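Local coordinates for cell wall mannoprotein 1 (Neosartorya fumigata, PDB 5J5L) that binds arachidonic acid in a pocket between the helices of its all-helical fold and is probably a constitutive, antigenic protein of the fungal cell wall, at residues A[17-20]-A[21-25]; A[36-39]-A[40-44]; A[79-82]-A[83-87]; A[88-91]-A[92-95]. One frame throughout, in Å; residues are numbered along the deposited sequence.

Contact 1 (A[17-20]-A[21-25]). With ACD (arachidonic acid), chain B.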
loop_
_atom_site.group_PDB
_atom_site.type_symbol
_atom_site.label_atom_id
_atom_site.label_comp_id
_atom_site.label_asym_id
_atom_site.label_seq_id
_atom_site.Cartn_x
_atom_site.Cartn_y
_atom_site.Cartn_z
ATOM N N ILE A 17 -5.309 4.650 1.401
ATOM C CA ILE A 17 -4.188 4.876 2.305
ATOM C C ILE A 17 -4.401 6.160 3.102
ATOM O O ILE A 17 -4.199 6.178 4.319
ATOM C CB ILE A 17 -2.838 4.929 1.564
ATOM C CG1 ILE A 17 -2.489 3.549 0.976
ATOM C CG2 ILE A 17 -1.717 5.375 2.497
ATOM C CD1 ILE A 17 -1.474 3.597 -0.155
ATOM N N ASN A 18 -4.807 7.225 2.420
ATOM C CA ASN A 18 -4.958 8.503 3.100
ATOM C C ASN A 18 -6.118 8.484 4.078
ATOM O O ASN A 18 -6.034 9.082 5.141
ATOM C CB ASN A 18 -5.039 9.614 2.076
ATOM C CG ASN A 18 -3.702 9.813 1.374
ATOM O OD1 ASN A 18 -2.629 9.723 2.006
ATOM N ND2 ASN A 18 -3.747 10.058 0.081
ATOM N N THR A 19 -7.157 7.724 3.757
ATOM C CA THR A 19 -8.246 7.498 4.705
ATOM C C THR A 19 -7.761 6.731 5.939
ATOM O O THR A 19 -8.058 7.117 7.066
ATOM C CB THR A 19 -9.421 6.778 4.028
ATOM O OG1 THR A 19 -9.868 7.576 2.924
ATOM C CG2 THR A 19 -10.560 6.547 5.010
ATOM N N LEU A 20 -6.989 5.676 5.742
ATOM C CA LEU A 20 -6.415 4.957 6.883
ATOM C C LEU A 20 -5.592 5.851 7.806
ATOM O O LEU A 20 -5.693 5.764 9.026
ATOM C CB LEU A 20 -5.520 3.811 6.405
ATOM C CG LEU A 20 -6.215 2.498 6.134
ATOM C CD1 LEU A 20 -5.205 1.517 5.563
ATOM C CD2 LEU A 20 -6.837 1.912 7.397
ATOM N N THR A 21 -4.750 6.686 7.205
ATOM C CA THR A 21 -3.907 7.599 7.961
ATOM C C THR A 21 -4.762 8.494 8.846
ATOM O O THR A 21 -4.408 8.778 10.000
ATOM C CB THR A 21 -3.020 8.453 7.036
ATOM O OG1 THR A 21 -2.186 7.583 6.247
ATOM C CG2 THR A 21 -2.140 9.398 7.824
ATOM N N GLN A 22 -5.878 8.965 8.289
ATOM C CA GLN A 22 -6.825 9.764 9.068
ATOM C C GLN A 22 -7.360 9.004 10.280
ATOM O O GLN A 22 -7.482 9.580 11.384
ATOM C CB GLN A 22 -7.980 10.248 8.187
ATOM C CG GLN A 22 -7.618 11.348 7.208
ATOM C CD GLN A 22 -8.804 11.764 6.354
ATOM O OE1 GLN A 22 -9.469 10.927 5.736
ATOM N NE2 GLN A 22 -9.075 13.059 6.314
ATOM N N HIS A 23 -7.694 7.730 10.085
ATOM C CA HIS A 23 -8.099 6.862 11.191
ATOM C C HIS A 23 -7.002 6.762 12.239
ATOM O O HIS A 23 -7.272 6.927 13.437
ATOM C CB HIS A 23 -8.476 5.459 10.717
ATOM C CG HIS A 23 -9.837 5.382 10.109
ATOM N ND1 HIS A 23 -10.955 5.048 10.837
ATOM C CD2 HIS A 23 -10.262 5.594 8.842
ATOM C CE1 HIS A 23 -12.016 5.081 10.051
ATOM N NE2 HIS A 23 -11.620 5.394 8.829
ATOM N N PHE A 24 -5.773 6.503 11.795
ATOM C CA PHE A 24 -4.655 6.335 12.731
ATOM C C PHE A 24 -4.459 7.555 13.607
ATOM O O PHE A 24 -4.306 7.431 14.819
ATOM C CB PHE A 24 -3.333 6.026 12.030
ATOM C CG PHE A 24 -3.358 4.787 11.169
ATOM C CD1 PHE A 24 -4.223 3.740 11.433
ATOM C CD2 PHE A 24 -2.502 4.686 10.103
ATOM C CE1 PHE A 24 -4.241 2.605 10.637
ATOM C CE2 PHE A 24 -2.507 3.559 9.308
ATOM C CZ PHE A 24 -3.385 2.524 9.567
ATOM N N ASN A 25 -4.513 8.733 12.999
ATOM C CA ASN A 25 -4.268 9.982 13.717
ATOM C C ASN A 25 -5.336 10.304 14.766
ATOM O O ASN A 25 -5.055 11.011 15.743
ATOM C CB ASN A 25 -4.106 11.130 12.722
ATOM C CG ASN A 25 -2.811 11.034 11.935
ATOM O OD1 ASN A 25 -1.811 10.503 12.426
ATOM N ND2 ASN A 25 -2.808 11.582 10.738
HETATM C C1 ACD B . -7.078 2.659 14.142
HETATM C C2 ACD B . -6.396 1.354 13.806
HETATM C C3 ACD B . -5.647 0.835 15.016
HETATM C C4 ACD B . -5.231 -0.623 14.809
HETATM C C5 ACD B . -6.430 -1.463 14.440
HETATM C C6 ACD B . -6.555 -2.178 13.307
HETATM C C7 ACD B . -5.474 -2.306 12.263
HETATM C C8 ACD B . -5.759 -1.481 11.018
HETATM C C9 ACD B . -4.806 -0.865 10.300
HETATM C C10 ACD B . -3.325 -0.844 10.637
HETATM C C11 ACD B . -2.568 -1.873 9.838
HETATM C C12 ACD B . -1.632 -1.629 8.910
HETATM C C13 ACD B . -1.147 -0.276 8.432
HETATM C C14 ACD B . -2.048 0.092 7.266
HETATM C C15 ACD B . -1.663 0.798 6.197
HETATM C C16 ACD B . -0.263 1.313 6.008
HETATM C C17 ACD B . -0.050 1.647 4.539
HETATM C C18 ACD B . -0.022 0.400 3.673
HETATM C C19 ACD B . 0.345 0.734 2.247
HETATM C C20 ACD B . -0.183 -0.247 1.232
HETATM O O1 ACD B . -6.400 3.675 13.945
HETATM O O2 ACD B . -8.252 2.685 14.559
HETATM O O HOH W 1 -0.917 8.642 4.191
#

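Contact 2 (A[36-39]-A[40-44]). With ACD (arachidonic acid), chain B.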
loop_
_atom_site.group_PDB
_atom_site.type_symbol
_atom_site.label_atom_id
_atom_site.label_comp_id
_atom_site.label_asym_id
_atom_site.label_seq_id
_atom_site.Cartn_x
_atom_site.Cartn_y
_atom_site.Cartn_z
ATOM N N ALA A 36 -13.434 0.080 12.678
ATOM C CA ALA A 36 -13.636 1.003 11.550
ATOM C C ALA A 36 -12.416 1.091 10.651
ATOM O O ALA A 36 -12.526 1.026 9.415
ATOM C CB ALA A 36 -14.057 2.382 12.063
ATOM N N ALA A 37 -11.244 1.192 11.269
ATOM C CA ALA A 37 -9.995 1.248 10.523
ATOM C C ALA A 37 -9.724 -0.086 9.821
ATOM O O ALA A 37 -9.277 -0.101 8.680
ATOM C CB ALA A 37 -8.851 1.633 11.438
ATOM N N GLN A 38 -10.020 -1.207 10.481
ATOM C CA GLN A 38 -9.781 -2.521 9.863
ATOM C C GLN A 38 -10.625 -2.710 8.599
ATOM O O GLN A 38 -10.160 -3.335 7.638
ATOM C CB GLN A 38 -10.024 -3.676 10.844
ATOM C CG GLN A 38 -9.819 -5.068 10.260
ATOM C CD GLN A 38 -8.374 -5.378 9.883
ATOM O OE1 GLN A 38 -8.092 -6.406 9.249
ATOM N NE2 GLN A 38 -7.460 -4.517 10.292
ATOM N N ALA A 39 -11.848 -2.170 8.589
ATOM C CA ALA A 39 -12.704 -2.255 7.395
ATOM C C ALA A 39 -12.023 -1.532 6.215
ATOM O O ALA A 39 -11.990 -2.038 5.085
ATOM C CB ALA A 39 -14.078 -1.657 7.674
ATOM N N VAL A 40 -11.448 -0.368 6.491
ATOM C CA VAL A 40 -10.720 0.378 5.454
ATOM C C VAL A 40 -9.480 -0.392 5.040
ATOM O O VAL A 40 -9.162 -0.488 3.848
ATOM C CB VAL A 40 -10.341 1.801 5.887
ATOM C CG1 VAL A 40 -9.669 2.537 4.739
ATOM C CG2 VAL A 40 -11.575 2.573 6.333
ATOM N N GLU A 41 -8.786 -0.977 6.015
ATOM C CA GLU A 41 -7.600 -1.764 5.706
ATOM C C GLU A 41 -7.928 -2.945 4.797
ATOM O O GLU A 41 -7.147 -3.272 3.901
ATOM C CB GLU A 41 -6.926 -2.235 6.976
ATOM C CG GLU A 41 -5.579 -2.909 6.749
ATOM C CD GLU A 41 -5.670 -4.355 6.315
ATOM O OE1 GLU A 41 -6.731 -5.000 6.509
ATOM O OE2 GLU A 41 -4.634 -4.869 5.809
ATOM N N GLN A 42 -9.082 -3.574 5.021
ATOM C CA GLN A 42 -9.488 -4.734 4.220
ATOM C C GLN A 42 -9.897 -4.299 2.813
ATOM O O GLN A 42 -9.630 -5.013 1.834
ATOM C CB GLN A 42 -10.590 -5.511 4.922
ATOM C CG GLN A 42 -10.070 -6.275 6.135
ATOM C CD GLN A 42 -9.304 -7.531 5.744
ATOM O OE1 GLN A 42 -8.075 -7.598 5.867
ATOM N NE2 GLN A 42 -10.020 -8.519 5.256
ATOM N N GLN A 43 -10.525 -3.124 2.721
ATOM C CA GLN A 43 -10.810 -2.502 1.412
ATOM C C GLN A 43 -9.507 -2.234 0.665
ATOM O O GLN A 43 -9.397 -2.498 -0.542
ATOM C CB GLN A 43 -11.598 -1.209 1.586
ATOM C CG GLN A 43 -12.146 -0.647 0.278
ATOM C CD GLN A 43 -13.032 -1.634 -0.470
ATOM O OE1 GLN A 43 -14.029 -2.125 0.059
ATOM N NE2 GLN A 43 -12.669 -1.932 -1.722
ATOM N N LEU A 44 -8.513 -1.727 1.386
ATOM C CA LEU A 44 -7.198 -1.465 0.807
ATOM C C LEU A 44 -6.587 -2.752 0.253
ATOM O O LEU A 44 -6.105 -2.775 -0.881
ATOM C CB LEU A 44 -6.259 -0.816 1.832
ATOM C CG LEU A 44 -4.787 -0.617 1.457
ATOM C CD1 LEU A 44 -4.645 0.139 0.147
ATOM C CD2 LEU A 44 -4.034 0.085 2.572
HETATM C C1 ACD B . -7.078 2.659 14.142
HETATM C C2 ACD B . -6.396 1.354 13.806
HETATM C C3 ACD B . -5.647 0.835 15.016
HETATM C C4 ACD B . -5.231 -0.623 14.809
HETATM C C5 ACD B . -6.430 -1.463 14.440
HETATM C C6 ACD B . -6.555 -2.178 13.307
HETATM C C7 ACD B . -5.474 -2.306 12.263
HETATM C C8 ACD B . -5.759 -1.481 11.018
HETATM C C9 ACD B . -4.806 -0.865 10.300
HETATM C C10 ACD B . -3.325 -0.844 10.637
HETATM C C11 ACD B . -2.568 -1.873 9.838
HETATM C C12 ACD B . -1.632 -1.629 8.910
HETATM C C13 ACD B . -1.147 -0.276 8.432
HETATM C C14 ACD B . -2.048 0.092 7.266
HETATM C C15 ACD B . -1.663 0.798 6.197
HETATM C C16 ACD B . -0.263 1.313 6.008
HETATM C C17 ACD B . -0.050 1.647 4.539
HETATM C C18 ACD B . -0.022 0.400 3.673
HETATM C C19 ACD B . 0.345 0.734 2.247
HETATM C C20 ACD B . -0.183 -0.247 1.232
HETATM O O1 ACD B . -6.400 3.675 13.945
HETATM O O2 ACD B . -8.252 2.685 14.559
#

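Contact 3 (A[79-82]-A[83-87]). With ACD (arachidonic acid), chain B.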
loop_
_atom_site.group_PDB
_atom_site.type_symbol
_atom_site.label_atom_id
_atom_site.label_comp_id
_atom_site.label_asym_id
_atom_site.label_seq_id
_atom_site.Cartn_x
_atom_site.Cartn_y
_atom_site.Cartn_z
ATOM N N ASP A 79 3.015 8.543 0.725
ATOM C CA ASP A 79 1.743 8.282 1.407
ATOM C C ASP A 79 1.845 7.045 2.285
ATOM O O ASP A 79 1.326 7.008 3.407
ATOM C CB ASP A 79 0.597 8.124 0.415
ATOM C CG ASP A 79 0.347 9.383 -0.403
ATOM O OD1 ASP A 79 0.836 10.469 -0.022
ATOM O OD2 ASP A 79 -0.323 9.272 -1.430
ATOM N N ILE A 80 2.533 6.023 1.781
ATOM C CA ILE A 80 2.737 4.793 2.533
ATOM C C ILE A 80 3.600 5.047 3.762
ATOM O O ILE A 80 3.258 4.619 4.873
ATOM C CB ILE A 80 3.349 3.700 1.622
ATOM C CG1 ILE A 80 2.328 3.281 0.571
ATOM C CG2 ILE A 80 3.841 2.499 2.438
ATOM C CD1 ILE A 80 2.936 2.505 -0.582
ATOM N N VAL A 81 4.715 5.757 3.577
ATOM C CA VAL A 81 5.596 6.082 4.684
ATOM C C VAL A 81 4.848 6.908 5.746
ATOM O O VAL A 81 4.942 6.620 6.945
ATOM C CB VAL A 81 6.856 6.823 4.216
ATOM C CG1 VAL A 81 7.638 7.350 5.417
ATOM C CG2 VAL A 81 7.726 5.901 3.367
ATOM N N THR A 82 4.080 7.900 5.300
ATOM C CA THR A 82 3.280 8.718 6.223
ATOM C C THR A 82 2.283 7.849 7.010
ATOM O O THR A 82 2.124 8.004 8.235
ATOM C CB THR A 82 2.550 9.851 5.462
ATOM O OG1 THR A 82 3.516 10.759 4.904
ATOM C CG2 THR A 82 1.602 10.631 6.385
ATOM N N SER A 83 1.628 6.925 6.317
ATOM C CA SER A 83 0.622 6.064 6.939
ATOM C C SER A 83 1.252 5.126 7.950
ATOM O O SER A 83 0.751 4.974 9.087
ATOM C CB SER A 83 -0.156 5.286 5.859
ATOM O OG SER A 83 -1.338 4.712 6.372
ATOM N N LEU A 84 2.367 4.515 7.566
ATOM C CA LEU A 84 3.101 3.640 8.465
ATOM C C LEU A 84 3.613 4.408 9.689
ATOM O O LEU A 84 3.505 3.913 10.818
ATOM C CB LEU A 84 4.247 2.970 7.730
ATOM C CG LEU A 84 3.806 1.914 6.701
ATOM C CD1 LEU A 84 4.974 1.477 5.855
ATOM C CD2 LEU A 84 3.163 0.728 7.407
ATOM N N ASP A 85 4.124 5.622 9.472
ATOM C CA ASP A 85 4.563 6.469 10.591
ATOM C C ASP A 85 3.405 6.717 11.555
ATOM O O ASP A 85 3.585 6.714 12.769
ATOM C CB ASP A 85 5.094 7.829 10.113
ATOM C CG ASP A 85 6.487 7.746 9.461
ATOM O OD1 ASP A 85 7.171 6.719 9.627
ATOM O OD2 ASP A 85 6.906 8.725 8.792
ATOM N N ALA A 86 2.224 6.939 11.004
ATOM C CA ALA A 86 1.040 7.283 11.810
ATOM C C ALA A 86 0.572 6.150 12.709
ATOM O O ALA A 86 0.207 6.394 13.854
ATOM C CB ALA A 86 -0.091 7.735 10.913
ATOM N N ILE A 87 0.563 4.918 12.196
ATOM C CA ILE A 87 0.208 3.766 13.036
ATOM C C ILE A 87 1.307 3.451 14.056
ATOM O O ILE A 87 1.015 3.152 15.226
ATOM C CB ILE A 87 -0.220 2.523 12.215
ATOM C CG1 ILE A 87 -0.727 1.409 13.148
ATOM C CG2 ILE A 87 0.883 1.982 11.341
ATOM C CD1 ILE A 87 -1.972 1.775 13.910
HETATM C C1 ACD B . -7.078 2.659 14.142
HETATM C C2 ACD B . -6.396 1.354 13.806
HETATM C C3 ACD B . -5.647 0.835 15.016
HETATM C C4 ACD B . -5.231 -0.623 14.809
HETATM C C5 ACD B . -6.430 -1.463 14.440
HETATM C C6 ACD B . -6.555 -2.178 13.307
HETATM C C7 ACD B . -5.474 -2.306 12.263
HETATM C C8 ACD B . -5.759 -1.481 11.018
HETATM C C9 ACD B . -4.806 -0.865 10.300
HETATM C C10 ACD B . -3.325 -0.844 10.637
HETATM C C11 ACD B . -2.568 -1.873 9.838
HETATM C C12 ACD B . -1.632 -1.629 8.910
HETATM C C13 ACD B . -1.147 -0.276 8.432
HETATM C C14 ACD B . -2.048 0.092 7.266
HETATM C C15 ACD B . -1.663 0.798 6.197
HETATM C C16 ACD B . -0.263 1.313 6.008
HETATM C C17 ACD B . -0.050 1.647 4.539
HETATM C C18 ACD B . -0.022 0.400 3.673
HETATM C C19 ACD B . 0.345 0.734 2.247
HETATM C C20 ACD B . -0.183 -0.247 1.232
HETATM O O1 ACD B . -6.400 3.675 13.945
HETATM O O2 ACD B . -8.252 2.685 14.559
#

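Contact 4 (A[88-91]-A[92-95])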
loop_
_atom_site.group_PDB
_atom_site.type_symbol
_atom_site.label_atom_id
_atom_site.label_comp_id
_atom_site.label_asym_id
_atom_site.label_seq_id
_atom_site.Cartn_x
_atom_site.Cartn_y
_atom_site.Cartn_z
ATOM N N VAL A 88 2.574 3.576 13.650
ATOM C CA VAL A 88 3.692 3.392 14.575
ATOM C C VAL A 88 3.576 4.378 15.765
ATOM O O VAL A 88 3.801 4.006 16.923
ATOM C CB VAL A 88 5.043 3.556 13.852
ATOM C CG1 VAL A 88 6.200 3.766 14.823
ATOM C CG2 VAL A 88 5.307 2.331 12.987
ATOM N N ALA A 89 3.206 5.621 15.453
ATOM C CA ALA A 89 3.047 6.674 16.466
ATOM C C ALA A 89 1.977 6.326 17.500
ATOM O O ALA A 89 2.004 6.844 18.628
ATOM C CB ALA A 89 2.708 8.005 15.788
ATOM N N LYS A 90 1.044 5.464 17.108
ATOM C CA LYS A 90 -0.029 5.028 17.994
ATOM C C LYS A 90 0.218 3.648 18.596
ATOM O O LYS A 90 -0.721 3.018 19.082
ATOM C CB LYS A 90 -1.346 5.027 17.223
ATOM C CG LYS A 90 -1.825 6.409 16.814
ATOM C CD LYS A 90 -2.339 7.214 18.008
ATOM C CE LYS A 90 -2.972 8.527 17.588
ATOM N NZ LYS A 90 -1.995 9.483 16.997
ATOM N N LYS A 91 1.469 3.173 18.582
ATOM C CA LYS A 91 1.759 1.898 19.255
ATOM C C LYS A 91 1.236 1.817 20.705
ATOM O O LYS A 91 0.685 0.782 21.106
ATOM C CB LYS A 91 3.251 1.520 19.214
ATOM C CG LYS A 91 3.494 0.119 19.778
ATOM C CD LYS A 91 4.873 -0.441 19.507
ATOM C CE LYS A 91 4.955 -1.909 19.913
ATOM N NZ LYS A 91 4.812 -2.129 21.369
ATOM N N PRO A 92 1.404 2.889 21.512
ATOM C CA PRO A 92 0.845 2.792 22.874
ATOM C C PRO A 92 -0.650 2.488 22.918
ATOM O O PRO A 92 -1.092 1.734 23.782
ATOM C CB PRO A 92 1.122 4.182 23.468
ATOM C CG PRO A 92 2.257 4.721 22.674
ATOM C CD PRO A 92 2.083 4.178 21.290
ATOM N N GLN A 93 -1.408 3.087 21.994
ATOM C CA GLN A 93 -2.855 2.893 21.899
ATOM C C GLN A 93 -3.189 1.509 21.373
ATOM O O GLN A 93 -4.152 0.883 21.796
ATOM C CB GLN A 93 -3.491 3.948 20.994
ATOM C CG GLN A 93 -3.558 5.355 21.578
ATOM C CD GLN A 93 -2.211 6.048 21.775
ATOM O OE1 GLN A 93 -1.255 5.858 21.030
ATOM N NE2 GLN A 93 -2.137 6.849 22.823
ATOM N N VAL A 94 -2.395 1.037 20.424
ATOM C CA VAL A 94 -2.544 -0.308 19.921
ATOM C C VAL A 94 -2.313 -1.323 21.051
ATOM O O VAL A 94 -3.055 -2.279 21.183
ATOM C CB VAL A 94 -1.547 -0.562 18.769
ATOM C CG1 VAL A 94 -1.496 -2.042 18.399
ATOM C CG2 VAL A 94 -1.922 0.274 17.555
ATOM N N ASP A 95 -1.279 -1.095 21.860
ATOM C CA ASP A 95 -0.943 -1.995 22.967
ATOM C C ASP A 95 -2.037 -2.002 24.020
ATOM O O ASP A 95 -2.385 -3.052 24.564
ATOM C CB ASP A 95 0.381 -1.594 23.623
ATOM C CG ASP A 95 1.582 -1.824 22.718
ATOM O OD1 ASP A 95 1.486 -2.653 21.788
ATOM O OD2 ASP A 95 2.625 -1.178 22.960
HETATM O O HOH W 2 0.799 7.830 20.928
#

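Contact 1 (A[17-20]-A[21-25])
Leu20 and Phe24 sit one turn apart on helix 3-26, part of the all-helical lipid-binding fold, and their side chains meet at a slant, with Leu20 CB 4.0 Å from Phe24 CZ. The phenyl ring leans back over the preceding turn. With CG turned away from its own carbonyl carbon (chi1 -58°), the ring brings one face over the backbone oxygen of Leu20, and Phe24 CG lies 3.3 Å from Leu20 O. That oxygen also accepts the hydrogen bond from Phe24 N at 2.9 Å, so it is held by the amide and overlaid by the ring of the same residue.

The rim of the ring faces arachidonic acid. Phe24 CZ is 3.5 Å from C10 of the lipid, while Phe24 CD1 approaches the carboxylate oxygen O1 edge-on. Leu20 splits its two methyls between neighbours: CD1 rests 3.7 Å from lipid C15, and CD2 lies between Phe24 CZ and the backbone of helix 31-56 at Ala37. Val40 and Leu44 of that helix pack against Leu20 as well.

On the more polar flank, Thr19 and His23 run alongside each other, and the methyl CG2 of Thr19 lies beside the imidazole. Thr19 O comes in at the edge of that ring, near CD2, while the Thr19 hydroxyl bonds to Thr15 O. One turn on from Asn18, the hydroxyl of Thr21 is joined to it by a water, which accepts from Thr21 OG1 at 2.6 Å and donates to Asn18 OD1 at 3.0 Å.

Contact 2 (A[36-39]-A[40-44])
Ala37 O receives the amide of Glu41 at 2.8 Å from Glu41 N, with an N-H...O angle of 159°. One residue on, Gln42 N reaches Gln38 O at the same length but along a more bent path, 147°, whereas the bond from Val40 N back to Ala36 O is weak.

Above this backbone, the side chains of Gln38 and Glu41 lie alongside each other and point the same way. Their amide and carboxylate planes are only 18° apart, a nearly parallel pairing reached because both chains fold over at their second torsion. The Glu41 carboxylate is buried and has Glu45 and Asp106 as acidic neighbours, which would tend to raise its pKa.

These residues belong to helix 31-56, one wall of the helical bundle that encloses arachidonic acid, and the lipid runs beside the segment. Ala37 CB touches the carboxylate end, 3.3 Å from lipid O2. Farther along, Glu41 CG is 4.2 Å from C9, at a double bond of the chain, and Leu44 CD2 approaches the terminal methyl, 4.1 Å from C20.

Val40 packs on His23 of helix 3-26. Its methyl CG2 points back along its own helix and comes within 3.6 Å of Ala36 O.

Contact 3 (A[79-82]-A[83-87])
Leu84 lays its CD1 methyl against CG2 of Ile80 one helical turn earlier, 3.7 Å between the two carbons, the side chains lying next to each other and pointing the same way. Both face arachidonic acid: Ile80 CG1 is 3.6 Å from lipid C19, near the methyl end, and Leu84 CD2 is 3.7 Å from C16. The backbone between them is firmly tied, since Leu84 N meets Ile80 O at 2.8 Å with a nearly straight N-H...O angle of 170°.

Ser83 directs its hydroxyl opposite its own backbone N (chi1 -165°), which brings OG to within 3.6 Å of lipid C16. A weak hydrogen bond to Thr21 of helix 3-26 gives this buried oxygen a polar partner beside the acyl chain.

On another flank, Val81 CG1 runs beside the Asp85 carboxylate, 3.7 Å from OD2, while Asp79 is tied by a salt bridge to Lys14. Ile140, Ala143 and Ala147 of helix 127-150 back the apolar residues. Apolar side chains at i and i+4, repeating on one face of an amphipathic helix, are characteristic of helical bundles, and here that face lines the lipid pocket.

Contact 4 (A[88-91]-A[92-95])
Lys91 and Asp95 form an i to i+4 salt bridge, Lys91 NZ standing 2.9 Å from Asp95 OD2 on its syn side; a second, weak bond goes to OD1. The lysine runs extended from CA to CE and bends only at its last torsion (chi4 -66°), which turns the ammonium to the oxygen edge of the carboxylate, close to its plane. Its CG meanwhile passes 3.5 Å from Asp95 OD2. Beneath the pair, the backbone bond from Asp95 N to Lys91 O, 2.8 Å long, sets the spacing of one turn.

Beside it, Lys90 and Gln93 cross. The aliphatic part of the lysine touches the amide, Lys90 CD being 3.5 Å from Gln93 OE1, and a water donates both to this oxygen and to Ala89 O, 2.8 Å from each. The water thus spans the junction of two helices.

What sets these groups in place is the helix start. Lys90 occupies the N-cap position, with backbone angles that leave the helical path, and its carbonyl oxygen accepts Val94 N at 2.9 Å to open helix 91-97. Pro92, which has no amide hydrogen to give, fits in the first turn without losing a bond. Val94 CG2 comes 3.4 Å from Lys90 O; its side chain lies about 4 Å, nearest atoms, from the bound arachidonic acid.

Farther out, Phe27 and Phe151, both in loops, pack on Val94. Helix 91-97 follows the end of helix 63-89 directly, at one end of the bundle, with Lys91 also touching Val150 of helix 127-150.

Contacts 1, 2 and 3 are partly buried and lie on three different helices, 3-26, 31-56 and 63-89, each touching the same arachidonic acid. Contact 1 touches both others, by apolar packing toward contact 2 and partly by a polar pair toward contact 3, whereas contacts 2 and 3 do not touch. Contact 4 is a surface junction at the end of helix 63-89, which it shares with contact 3, and Ile87 CD1 meets Val94 CG2 there. The chemistry follows place: apolar groups meet the lipid in contacts 1 to 3, an aromatic ring among them in contact 1; contact 2 adds a buried acid; contact 4 has the salt bridge across its two segments.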